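Local coordinates for protein copper induced nitroreductase D (PDB 2WQF) that is a copper-induced flavoprotein of the nitroreductase family that binds FMN, probably acts as an oxidoreductase and takes part in defence against oxidative stress, at residues A[3-6]-A[7-10]; A[103-106]-A[107-110]; A[119-122]-A[123-127]. All coordinates share one frame; numbering follows the deposited sequence. Where two conformers were deposited one is given.

Contact 1 (A[3-6]-A[7-10]); sequences FIKS and LENR. With FMN (flavin mononucleotide), chain B.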
ATOM      1  N   PHE A   3       8.589 -10.350 -10.852  1.00 12.91           N
ATOM      2  CA  PHE A   3       7.850  -9.578  -9.857  1.00 12.71           C
ATOM      3  C   PHE A   3       6.352  -9.558 -10.184  1.00 13.53           C
ATOM      4  O   PHE A   3       5.509  -9.733  -9.308  1.00 12.65           O
ATOM      5  CB  PHE A   3       8.393  -8.138  -9.787  1.00 12.94           C
ATOM      6  CG  PHE A   3       7.663  -7.276  -8.803  1.00 13.18           C
ATOM      7  CD1 PHE A   3       7.782  -7.503  -7.443  1.00 14.62           C
ATOM      8  CD2 PHE A   3       6.834  -6.262  -9.233  1.00 11.96           C
ATOM      9  CE1 PHE A   3       7.089  -6.741  -6.546  1.00 19.55           C
ATOM     10  CE2 PHE A   3       6.134  -5.505  -8.329  1.00 13.86           C
ATOM     11  CZ  PHE A   3       6.267  -5.741  -6.983  1.00 19.81           C
ATOM     12  N   ILE A   4       6.009  -9.344 -11.446  1.00 12.91           N
ATOM     13  CA  ILE A   4       4.599  -9.291 -11.838  1.00 12.26           C
ATOM     14  C   ILE A   4       3.931 -10.643 -11.559  1.00 13.41           C
ATOM     15  O   ILE A   4       2.818 -10.703 -11.062  1.00 13.67           O
ATOM     16  CB  ILE A   4       4.435  -8.901 -13.296  1.00 13.92           C
ATOM     17  CG1 ILE A   4       4.871  -7.449 -13.535  1.00 14.45           C
ATOM     18  CG2 ILE A   4       2.997  -9.106 -13.737  1.00 16.01           C
ATOM     19  CD1 ILE A   4       4.124  -6.417 -12.713  1.00 13.57           C
ATOM     20  N   LYS A   5       4.631 -11.722 -11.859  1.00 13.42           N
ATOM     21  CA  LYS A   5       4.153 -13.057 -11.535  1.00 14.48           C
ATOM     22  C   LYS A   5       3.920 -13.233 -10.034  1.00 13.54           C
ATOM     23  O   LYS A   5       2.926 -13.825  -9.618  1.00 16.24           O
ATOM     24  CB  LYS A   5       5.156 -14.090 -12.040  1.00 18.42           C
ATOM     25  CG  LYS A   5       5.330 -14.125 -13.541  1.00 42.01           C
ATOM     26  CD  LYS A   5       4.107 -14.585 -14.279  1.00 57.00           C
ATOM     27  CE  LYS A   5       4.384 -14.515 -15.782  1.00 62.58           C
ATOM     28  NZ  LYS A   5       5.469 -15.472 -16.166  1.00 68.77           N
ATOM     29  N   SER A   6       4.812 -12.680  -9.209  1.00 13.97           N
ATOM     30  CA  SER A   6       4.630 -12.753  -7.759  1.00 13.59           C
ATOM     31  C   SER A   6       3.353 -12.023  -7.372  1.00 11.87           C
ATOM     32  O   SER A   6       2.589 -12.508  -6.538  1.00 13.32           O
ATOM     33  CB  SER A   6       5.833 -12.152  -7.008  1.00 17.24           C
ATOM     34  OG  SER A   6       7.013 -12.901  -7.264  1.00 20.37           O
ATOM     35  N   LEU A   7       3.114 -10.864  -7.981  1.00 11.86           N
ATOM     36  CA  LEU A   7       1.899 -10.109  -7.691  1.00 11.78           C
ATOM     37  C   LEU A   7       0.667 -10.906  -8.084  1.00 12.21           C
ATOM     38  O   LEU A   7      -0.311 -10.951  -7.340  1.00 12.61           O
ATOM     39  CB  LEU A   7       1.871  -8.757  -8.412  1.00 10.41           C
ATOM     40  CG  LEU A   7       2.925  -7.721  -7.995  1.00 10.85           C
ATOM     41  CD1 LEU A   7       2.628  -6.426  -8.743  1.00 12.33           C
ATOM     42  CD2 LEU A   7       2.965  -7.483  -6.502  1.00 12.92           C
ATOM     43  N   GLU A   8       0.702 -11.491  -9.274  1.00 13.37           N
ATOM     44  CA  GLU A   8      -0.427 -12.255  -9.785  1.00 14.55           C
ATOM     45  C   GLU A   8      -0.722 -13.468  -8.903  1.00 18.46           C
ATOM     46  O   GLU A   8      -1.880 -13.857  -8.752  1.00 20.59           O
ATOM     47  CB  GLU A   8      -0.170 -12.656 -11.245  1.00 19.01           C
ATOM     48  CG  GLU A   8      -1.393 -13.239 -11.933  1.00 20.53           C
ATOM     49  CD  GLU A   8      -1.201 -13.387 -13.421  1.00 43.92           C
ATOM     50  OE1 GLU A   8      -0.084 -13.098 -13.915  1.00 55.06           O
ATOM     51  OE2 GLU A   8      -2.174 -13.799 -14.093  1.00 49.44           O
ATOM     52  N   ASN A   9       0.315 -14.039  -8.297  1.00 15.80           N
ATOM     53  CA  ASN A   9       0.167 -15.247  -7.495  0.62 16.12           C
ATOM     54  C   ASN A   9      -0.456 -15.007  -6.110  1.00 16.10           C
ATOM     55  O   ASN A   9      -0.993 -15.930  -5.499  1.00 20.81           O
ATOM     56  CB  ASN A   9       1.527 -15.934  -7.352  0.62 20.57           C
ATOM     57  CG  ASN A   9       1.433 -17.279  -6.668  0.62 27.21           C
ATOM     58  OD1 ASN A   9       0.716 -18.177  -7.127  0.62 29.00           O
ATOM     59  ND2 ASN A   9       2.146 -17.424  -5.560  0.62 32.11           N
ATOM     60  N   ARG A  10      -0.381 -13.773  -5.627  1.00 13.12           N
ATOM     61  CA  ARG A  10      -1.006 -13.385  -4.365  1.00 13.54           C
ATOM     62  C   ARG A  10      -2.511 -13.286  -4.590  1.00 11.33           C
ATOM     63  O   ARG A  10      -2.966 -12.548  -5.473  1.00 12.98           O
ATOM     64  CB  ARG A  10      -0.491 -12.042  -3.858  1.00 12.78           C
ATOM     65  CG  ARG A  10      -1.115 -11.612  -2.530  1.00 12.71           C
ATOM     66  CD  ARG A  10      -1.418 -10.149  -2.450  1.00 12.08           C
ATOM     67  NE  ARG A  10      -2.225  -9.760  -3.583  1.00 13.11           N
ATOM     68  CZ  ARG A  10      -3.535  -9.983  -3.721  1.00 12.10           C
ATOM     69  NH1 ARG A  10      -4.263 -10.477  -2.725  1.00 11.38           N
ATOM     70  NH2 ARG A  10      -4.127  -9.646  -4.856  1.00 13.07           N
TER
HETATM   71  N1  FMN B1203     -11.289  -9.239   2.229  1.00 13.77           N
HETATM   72  C2  FMN B1203     -12.084  -9.760   3.349  1.00 17.10           C
HETATM   73  O2  FMN B1203     -12.473 -10.905   3.335  1.00 18.85           O
HETATM   74  N3  FMN B1203     -12.449  -8.860   4.404  1.00 18.19           N
HETATM   75  C4  FMN B1203     -12.052  -7.536   4.434  1.00 19.62           C
HETATM   76  O4  FMN B1203     -12.309  -6.863   5.393  1.00 18.98           O
HETATM   77  C4A FMN B1203     -11.278  -7.011   3.304  1.00 16.84           C
HETATM   78  N5  FMN B1203     -10.898  -5.781   3.217  1.00 16.15           N
HETATM   79  C5A FMN B1203      -9.808  -5.432   2.249  1.00 13.93           C
HETATM   80  C6  FMN B1203      -9.111  -4.113   2.402  1.00 13.37           C
HETATM   81  C7  FMN B1203      -8.093  -3.771   1.622  1.00 14.41           C
HETATM   82  C7M FMN B1203      -7.450  -2.413   1.801  1.00 14.68           C
HETATM   83  C8  FMN B1203      -7.620  -4.758   0.576  1.00 14.99           C
HETATM   84  C8M FMN B1203      -6.411  -4.418  -0.279  1.00 15.32           C
HETATM   85  C9  FMN B1203      -8.245  -5.927   0.404  1.00 13.75           C
HETATM   86  C9A FMN B1203      -9.404  -6.306   1.291  1.00 13.88           C
HETATM   87  N10 FMN B1203     -10.121  -7.533   1.146  1.00 13.21           N
HETATM   88  C10 FMN B1203     -10.916  -7.965   2.209  1.00 14.49           C
HETATM   89  C1' FMN B1203      -9.789  -8.483   0.093  1.00 13.57           C
HETATM   90  C2' FMN B1203     -10.255  -7.969  -1.267  1.00 12.46           C
HETATM   91  O2' FMN B1203     -11.649  -8.106  -1.356  1.00 14.25           O
HETATM   92  C3' FMN B1203      -9.512  -8.765  -2.343  1.00 11.90           C
HETATM   93  O3' FMN B1203      -8.156  -8.381  -2.219  1.00 12.10           O
HETATM   94  C4' FMN B1203     -10.019  -8.395  -3.748  1.00 12.07           C
HETATM   95  O4' FMN B1203     -11.342  -8.876  -3.931  1.00 13.81           O
HETATM   96  C5' FMN B1203      -9.119  -8.950  -4.850  1.00 13.34           C
HETATM   97  O5' FMN B1203      -9.043 -10.362  -4.709  1.00 12.30           O
HETATM   98  P   FMN B1203      -7.595 -11.077  -4.474  1.00 11.68           P
HETATM   99  O1P FMN B1203      -6.661 -10.651  -5.533  1.00 13.53           O
HETATM  100  O2P FMN B1203      -7.074 -10.652  -3.048  1.00 11.64           O
HETATM  101  O3P FMN B1203      -7.898 -12.637  -4.523  1.00 14.69           O

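Contact 2 (A[103-106]-A[107-110]); sequences EDQA and VVKN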
ATOM      1  N   GLU A 103      -0.545   0.945  13.105  1.00 12.93           N
ATOM      2  CA  GLU A 103       0.239   2.133  12.788  1.00 12.40           C
ATOM      3  C   GLU A 103       0.499   2.866  14.097  1.00 13.18           C
ATOM      4  O   GLU A 103      -0.437   3.118  14.882  1.00 14.62           O
ATOM      5  CB  GLU A 103      -0.509   3.040  11.811  1.00 13.26           C
ATOM      6  CG  GLU A 103      -0.528   2.482  10.386  1.00 14.01           C
ATOM      7  CD  GLU A 103       0.873   2.487   9.763  1.00 13.47           C
ATOM      8  OE1 GLU A 103       1.530   3.552   9.820  1.00 14.30           O
ATOM      9  OE2 GLU A 103       1.326   1.425   9.235  1.00 13.32           O
ATOM     10  N   ASP A 104       1.752   3.223  14.340  1.00 14.03           N
ATOM     11  CA  ASP A 104       2.136   3.874  15.585  1.00 14.66           C
ATOM     12  C   ASP A 104       1.785   5.378  15.568  1.00 14.66           C
ATOM     13  O   ASP A 104       2.441   6.204  14.924  1.00 15.74           O
ATOM     14  CB  ASP A 104       3.623   3.652  15.830  1.00 14.65           C
ATOM     15  CG  ASP A 104       4.056   4.096  17.213  1.00 18.77           C
ATOM     16  OD1 ASP A 104       3.360   4.913  17.844  1.00 21.32           O
ATOM     17  OD2 ASP A 104       5.103   3.631  17.666  1.00 22.02           O
ATOM     18  N   GLN A 105       0.725   5.706  16.300  1.00 16.66           N
ATOM     19  CA  GLN A 105       0.219   7.073  16.346  1.00 16.54           C
ATOM     20  C   GLN A 105       1.156   8.039  17.066  1.00 19.15           C
ATOM     21  O   GLN A 105       1.087   9.249  16.845  1.00 19.10           O
ATOM     22  CB  GLN A 105      -1.157   7.093  17.021  1.00 17.69           C
ATOM     23  CG  GLN A 105      -2.184   6.215  16.293  1.00 18.68           C
ATOM     24  CD  GLN A 105      -2.290   6.565  14.823  1.00 17.59           C
ATOM     25  OE1 GLN A 105      -2.726   7.664  14.458  1.00 22.73           O
ATOM     26  NE2 GLN A 105      -1.891   5.636  13.969  1.00 18.21           N
ATOM     27  N   ALA A 106       2.022   7.516  17.927  1.00 18.18           N
ATOM     28  CA  ALA A 106       2.975   8.379  18.616  1.00 19.89           C
ATOM     29  C   ALA A 106       4.002   8.955  17.632  1.00 18.82           C
ATOM     30  O   ALA A 106       4.402  10.123  17.708  1.00 20.63           O
ATOM     31  CB  ALA A 106       3.663   7.621  19.748  1.00 20.86           C
ATOM     32  N   VAL A 107       4.421   8.134  16.684  1.00 16.95           N
ATOM     33  CA  VAL A 107       5.318   8.589  15.628  1.00 16.96           C
ATOM     34  C   VAL A 107       4.601   9.570  14.694  1.00 16.73           C
ATOM     35  O   VAL A 107       5.139  10.614  14.346  1.00 18.35           O
ATOM     36  CB  VAL A 107       5.883   7.393  14.827  1.00 17.92           C
ATOM     37  CG1 VAL A 107       6.713   7.874  13.649  1.00 18.34           C
ATOM     38  CG2 VAL A 107       6.744   6.518  15.734  1.00 19.38           C
ATOM     39  N   VAL A 108       3.378   9.231  14.281  1.00 16.18           N
ATOM     40  CA  VAL A 108       2.612  10.137  13.439  1.00 18.55           C
ATOM     41  C   VAL A 108       2.513  11.509  14.094  1.00 20.89           C
ATOM     42  O   VAL A 108       2.783  12.525  13.469  1.00 21.78           O
ATOM     43  CB  VAL A 108       1.203   9.575  13.117  1.00 17.40           C
ATOM     44  CG1 VAL A 108       0.377  10.591  12.340  1.00 20.62           C
ATOM     45  CG2 VAL A 108       1.316   8.272  12.344  1.00 18.49           C
ATOM     46  N   LYS A 109       2.139  11.524  15.366  1.00 18.13           N
ATOM     47  CA  LYS A 109       1.966  12.779  16.100  1.00 20.68           C
ATOM     48  C   LYS A 109       3.293  13.544  16.186  1.00 22.90           C
ATOM     49  O   LYS A 109       3.332  14.775  16.066  1.00 22.35           O
ATOM     50  CB  LYS A 109       1.407  12.494  17.503  1.00 27.13           C
ATOM     51  CG  LYS A 109       1.128  13.724  18.362  1.00 32.57           C
ATOM     52  CD  LYS A 109       0.429  13.336  19.679  1.00 46.09           C
ATOM     53  CE  LYS A 109       0.157  14.540  20.596  1.00 56.58           C
ATOM     54  NZ  LYS A 109       1.366  14.952  21.374  1.00 65.11           N
ATOM     55  N   ASN A 110       4.380  12.827  16.428  1.00 22.79           N
ATOM     56  CA  ASN A 110       5.697  13.461  16.500  1.00 22.89           C
ATOM     57  C   ASN A 110       6.083  14.129  15.186  1.00 23.60           C
ATOM     58  O   ASN A 110       6.647  15.229  15.179  1.00 28.27           O
ATOM     59  CB  ASN A 110       6.753  12.426  16.872  1.00 25.14           C
ATOM     60  CG  ASN A 110       6.732  12.084  18.340  1.00 35.09           C
ATOM     61  OD1 ASN A 110       6.150  12.814  19.145  1.00 32.65           O
ATOM     62  ND2 ASN A 110       7.384  10.990  18.707  1.00 44.30           N
TER

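Contact 3 (A[119-122]-A[123-127]); sequences ADNF and PVWSE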
ATOM      1  N   ALA A 119       1.436  18.431   8.630  1.00 34.81           N
ATOM      2  CA  ALA A 119       0.727  17.718   9.694  1.00 32.64           C
ATOM      3  C   ALA A 119      -0.447  16.911   9.141  1.00 32.84           C
ATOM      4  O   ALA A 119      -0.729  15.812   9.606  1.00 32.12           O
ATOM      5  CB  ALA A 119       0.246  18.695  10.749  1.00 41.62           C
ATOM      6  N   ASP A 120      -1.128  17.460   8.143  1.00 31.14           N
ATOM      7  CA  ASP A 120      -2.308  16.806   7.574  1.00 37.07           C
ATOM      8  C   ASP A 120      -1.942  15.577   6.730  1.00 30.55           C
ATOM      9  O   ASP A 120      -2.739  14.647   6.564  1.00 30.88           O
ATOM     10  CB  ASP A 120      -3.107  17.806   6.737  1.00 44.22           C
ATOM     11  CG  ASP A 120      -3.855  18.814   7.584  1.00 56.78           C
ATOM     12  OD1 ASP A 120      -3.718  18.766   8.826  1.00 61.09           O
ATOM     13  OD2 ASP A 120      -4.584  19.654   7.010  1.00 58.39           O
ATOM     14  N   ASN A 121      -0.724  15.580   6.207  1.00 30.29           N
ATOM     15  CA  ASN A 121      -0.252  14.517   5.344  1.00 23.46           C
ATOM     16  C   ASN A 121       0.131  13.235   6.076  1.00 21.35           C
ATOM     17  O   ASN A 121      -0.071  12.145   5.563  1.00 19.34           O
ATOM     18  CB  ASN A 121       0.954  15.016   4.532  1.00 32.25           C
ATOM     19  CG  ASN A 121       0.613  16.186   3.631  1.00 35.46           C
ATOM     20  OD1 ASN A 121       0.080  16.007   2.536  1.00 47.29           O
ATOM     21  ND2 ASN A 121       0.928  17.386   4.082  1.00 44.27           N
ATOM     22  N   PHE A 122       0.697  13.356   7.269  1.00 21.80           N
ATOM     23  CA  PHE A 122       1.237  12.185   7.940  1.00 18.34           C
ATOM     24  C   PHE A 122       0.197  11.094   8.222  1.00 17.78           C
ATOM     25  O   PHE A 122       0.500   9.931   7.993  1.00 18.58           O
ATOM     26  CB  PHE A 122       2.013  12.563   9.195  1.00 20.49           C
ATOM     27  CG  PHE A 122       3.242  13.361   8.892  1.00 22.74           C
ATOM     28  CD1 PHE A 122       4.282  12.785   8.186  1.00 21.69           C
ATOM     29  CD2 PHE A 122       3.340  14.698   9.267  1.00 28.76           C
ATOM     30  CE1 PHE A 122       5.406  13.511   7.854  1.00 29.46           C
ATOM     31  CE2 PHE A 122       4.471  15.440   8.945  1.00 30.45           C
ATOM     32  CZ  PHE A 122       5.505  14.839   8.236  1.00 30.81           C
ATOM     33  N   PRO A 123      -1.015  11.462   8.701  1.00 18.22           N
ATOM     34  CA  PRO A 123      -2.037  10.415   8.891  1.00 19.27           C
ATOM     35  C   PRO A 123      -2.368   9.692   7.571  1.00 17.38           C
ATOM     36  O   PRO A 123      -2.528   8.467   7.537  1.00 18.65           O
ATOM     37  CB  PRO A 123      -3.253  11.190   9.421  1.00 28.89           C
ATOM     38  CG  PRO A 123      -2.654  12.366  10.126  1.00 25.31           C
ATOM     39  CD  PRO A 123      -1.440  12.748   9.278  1.00 20.88           C
ATOM     40  N   VAL A 124      -2.436  10.447   6.481  1.00 18.88           N
ATOM     41  CA  VAL A 124      -2.702   9.882   5.157  1.00 17.85           C
ATOM     42  C   VAL A 124      -1.586   8.929   4.736  1.00 13.81           C
ATOM     43  O   VAL A 124      -1.833   7.799   4.313  1.00 15.19           O
ATOM     44  CB  VAL A 124      -2.855  11.015   4.106  1.00 18.78           C
ATOM     45  CG1 VAL A 124      -2.834  10.470   2.671  1.00 20.09           C
ATOM     46  CG2 VAL A 124      -4.173  11.780   4.346  1.00 28.33           C
ATOM     47  N   TRP A 125      -0.352   9.379   4.864  1.00 13.60           N
ATOM     48  CA  TRP A 125       0.786   8.575   4.449  1.00 13.25           C
ATOM     49  C   TRP A 125       0.925   7.351   5.337  1.00 12.86           C
ATOM     50  O   TRP A 125       1.392   6.315   4.885  1.00 12.42           O
ATOM     51  CB  TRP A 125       2.070   9.414   4.470  1.00 16.28           C
ATOM     52  CG  TRP A 125       2.089  10.497   3.429  1.00 15.00           C
ATOM     53  CD1 TRP A 125       1.416  10.505   2.237  1.00 14.82           C
ATOM     54  CD2 TRP A 125       2.816  11.726   3.486  1.00 16.82           C
ATOM     55  NE1 TRP A 125       1.690  11.666   1.545  1.00 18.03           N
ATOM     56  CE2 TRP A 125       2.541  12.431   2.294  1.00 21.42           C
ATOM     57  CE3 TRP A 125       3.660  12.309   4.436  1.00 20.47           C
ATOM     58  CZ2 TRP A 125       3.107  13.664   2.010  1.00 21.30           C
ATOM     59  CZ3 TRP A 125       4.210  13.536   4.154  1.00 22.71           C
ATOM     60  CH2 TRP A 125       3.923  14.209   2.961  1.00 24.74           C
ATOM     61  N   SER A 126       0.535   7.466   6.605  1.00 13.53           N
ATOM     62  CA  SER A 126       0.575   6.325   7.498  1.00 14.92           C
ATOM     63  C   SER A 126      -0.468   5.263   7.072  1.00 15.24           C
ATOM     64  O   SER A 126      -0.187   4.058   7.067  1.00 13.32           O
ATOM     65  CB  SER A 126       0.342   6.783   8.945  1.00 15.99           C
ATOM     66  OG  SER A 126       0.029   5.692   9.778  1.00 15.40           O
ATOM     67  N   GLU A 127      -1.652   5.709   6.683  1.00 13.70           N
ATOM     68  CA  GLU A 127      -2.689   4.805   6.178  1.00 14.27           C
ATOM     69  C   GLU A 127      -2.211   4.095   4.901  1.00 14.13           C
ATOM     70  O   GLU A 127      -2.327   2.865   4.755  1.00 14.23           O
ATOM     71  CB  GLU A 127      -3.984   5.587   5.927  1.00 18.38           C
ATOM     72  CG  GLU A 127      -5.226   4.761   5.989  1.00 27.16           C
ATOM     73  CD  GLU A 127      -5.486   4.215   7.382  1.00 32.43           C
ATOM     74  OE1 GLU A 127      -6.091   4.870   8.231  1.00 22.60           O
ATOM     75  OE2 GLU A 127      -5.092   3.082   7.603  1.00 21.57           O
TER
HETATM   76  O   HOH W   1      -0.596  13.739   0.292  1.00 15.11           O

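Contact 1 (A[3-6]-A[7-10])
Arg10, whose N bonds weakly back to Ser6 O, grips the FMN phosphate with both ends of its guanidinium: Arg10 NH1 meets FMN O2P at 2.8 Å, nearly linear at 171°, while Arg10 NH2 takes FMN O1P at 2.8 Å. With phosphorus at the guanidinium edge and in its plane, the two bonds restrict rotation of either group. The side chain sets off with CG anti to its own N (chi1 -179°) and bends twice to get there. This is the phosphate end of the nitroreductase-family FMN site; Lys189, Thr12 and Arg11 also bond the cofactor, and Trp138 makes a cation-pi contact with Arg10. Behind it run the i to i+4 bonds of helix 3-9: Glu8 N to Ile4 O at 2.9 Å, Leu7 N to Phe3 O at 3.0 Å and, less straight, Asn9 N to Lys5 O. Further back on the helix, Leu7 crosses Phe3, its CG over one ring face at 4.2 Å from the centroid. Leu7 CD1 nears Phe3 CE2 at 3.6 Å, and Leu7 CD2 lies by Phe3 CZ at 3.8 Å. With an alanine here instead of Leu7, the Phe3 ring face would probably lose its isobutyl cover and a gap would open toward the second subunit. Thr139 and Asn136 of the second subunit pack on Phe3 and Leu7, respectively.

Contact 2 (A[103-106]-A[107-110])
Asp104 O accepts Val108 N at 3.2 Å, and Val107 N adds a weak bond to the same oxygen. Asp104 is the N-cap of helix 105-114, the residue where strand 97-104 hands over to the helix. Its carboxylate serves that end: OD1 of Asp104 takes Ala106 N at 2.9 Å, on its anti side and a little out of plane, and also bonds Ser170 OG. The other oxygen, OD2, forms a salt bridge with Arg47. An extended first torsion (chi1 -170°) carries the Asp104 carboxylate forward beside the first turn, where Val107 CG2 touches OD2 of Asp104 at 3.8 Å. Gln105 folds back the other way, and its NE2 donates to Glu103 O at 3.0 Å from above the carbonyl plane rather than along a lone pair. Glu103 OE1 is bonded to Thr45 OG1 and Ser126 OG. Past the cap, regular helix bonds take over: Lys109 N to Gln105 O at 2.9 Å and Asn110 N to Ala106 O at 3.0 Å. The amine of Lys109 pairs with Glu113. A negative group at the start of a helix, capping Ala106 N, is likely to be stabilised by the helix dipole as well as by Arg47.

Contact 3 (A[119-122]-A[123-127])
Asn121 and Trp125 lie side by side on successive turns, and here the packing is tight. Asn121 CB sits almost squarely over the six-membered ring of Trp125, 3.4 Å from its centroid and only 10° off the normal, a CH-pi contact. Trp125 N donates to Asn121 O at 2.9 Å; Asn121 thus holds both the backbone N and the ring of Trp125. Phe122 meets the indole differently: the edge of Trp125 turns to the face of Phe122 in an offset edge-to-face pair, planes at 85° and Phe122 CD1 3.8 Å from Trp125 CE3. Pro123 CD is also close, 3.2 Å from Ala119 O, which accepts from Gln112. The polar, water-facing side is looser. One water bridges Asn121 OD1, to which it donates at 3.3 Å, and Trp125 NE1, whose bond to it is weak. Pro123 is exposed and has no N-H to give. Trp125 also touches a bound FMN and the ring of His152 of the second subunit, placing this first part of helix 121-143 at the dimer-interface flavin site characteristic of nitroreductases.

How the contacts relate
The three contacts come in series along the chain: none nests in or crosses another, and each closes a turn within a few residues. Contact 1 is the N-terminal helix 3-9, whose end delivers its arginine to one flavin. The chain then passes through three helices and two strands before strand 97-104, which turns into helix 105-114 at contact 2. A short link leads on to contact 3, at the start of helix 121-143. Contacts 2 and 3 touch: Glu103 OE1 lies 2.6 Å from Ser126 OG, and Val108 packs on Phe122 and Ser126. Contact 1 stays about 15 Å from contact 3 between nearest atoms, yet both reach the second subunit.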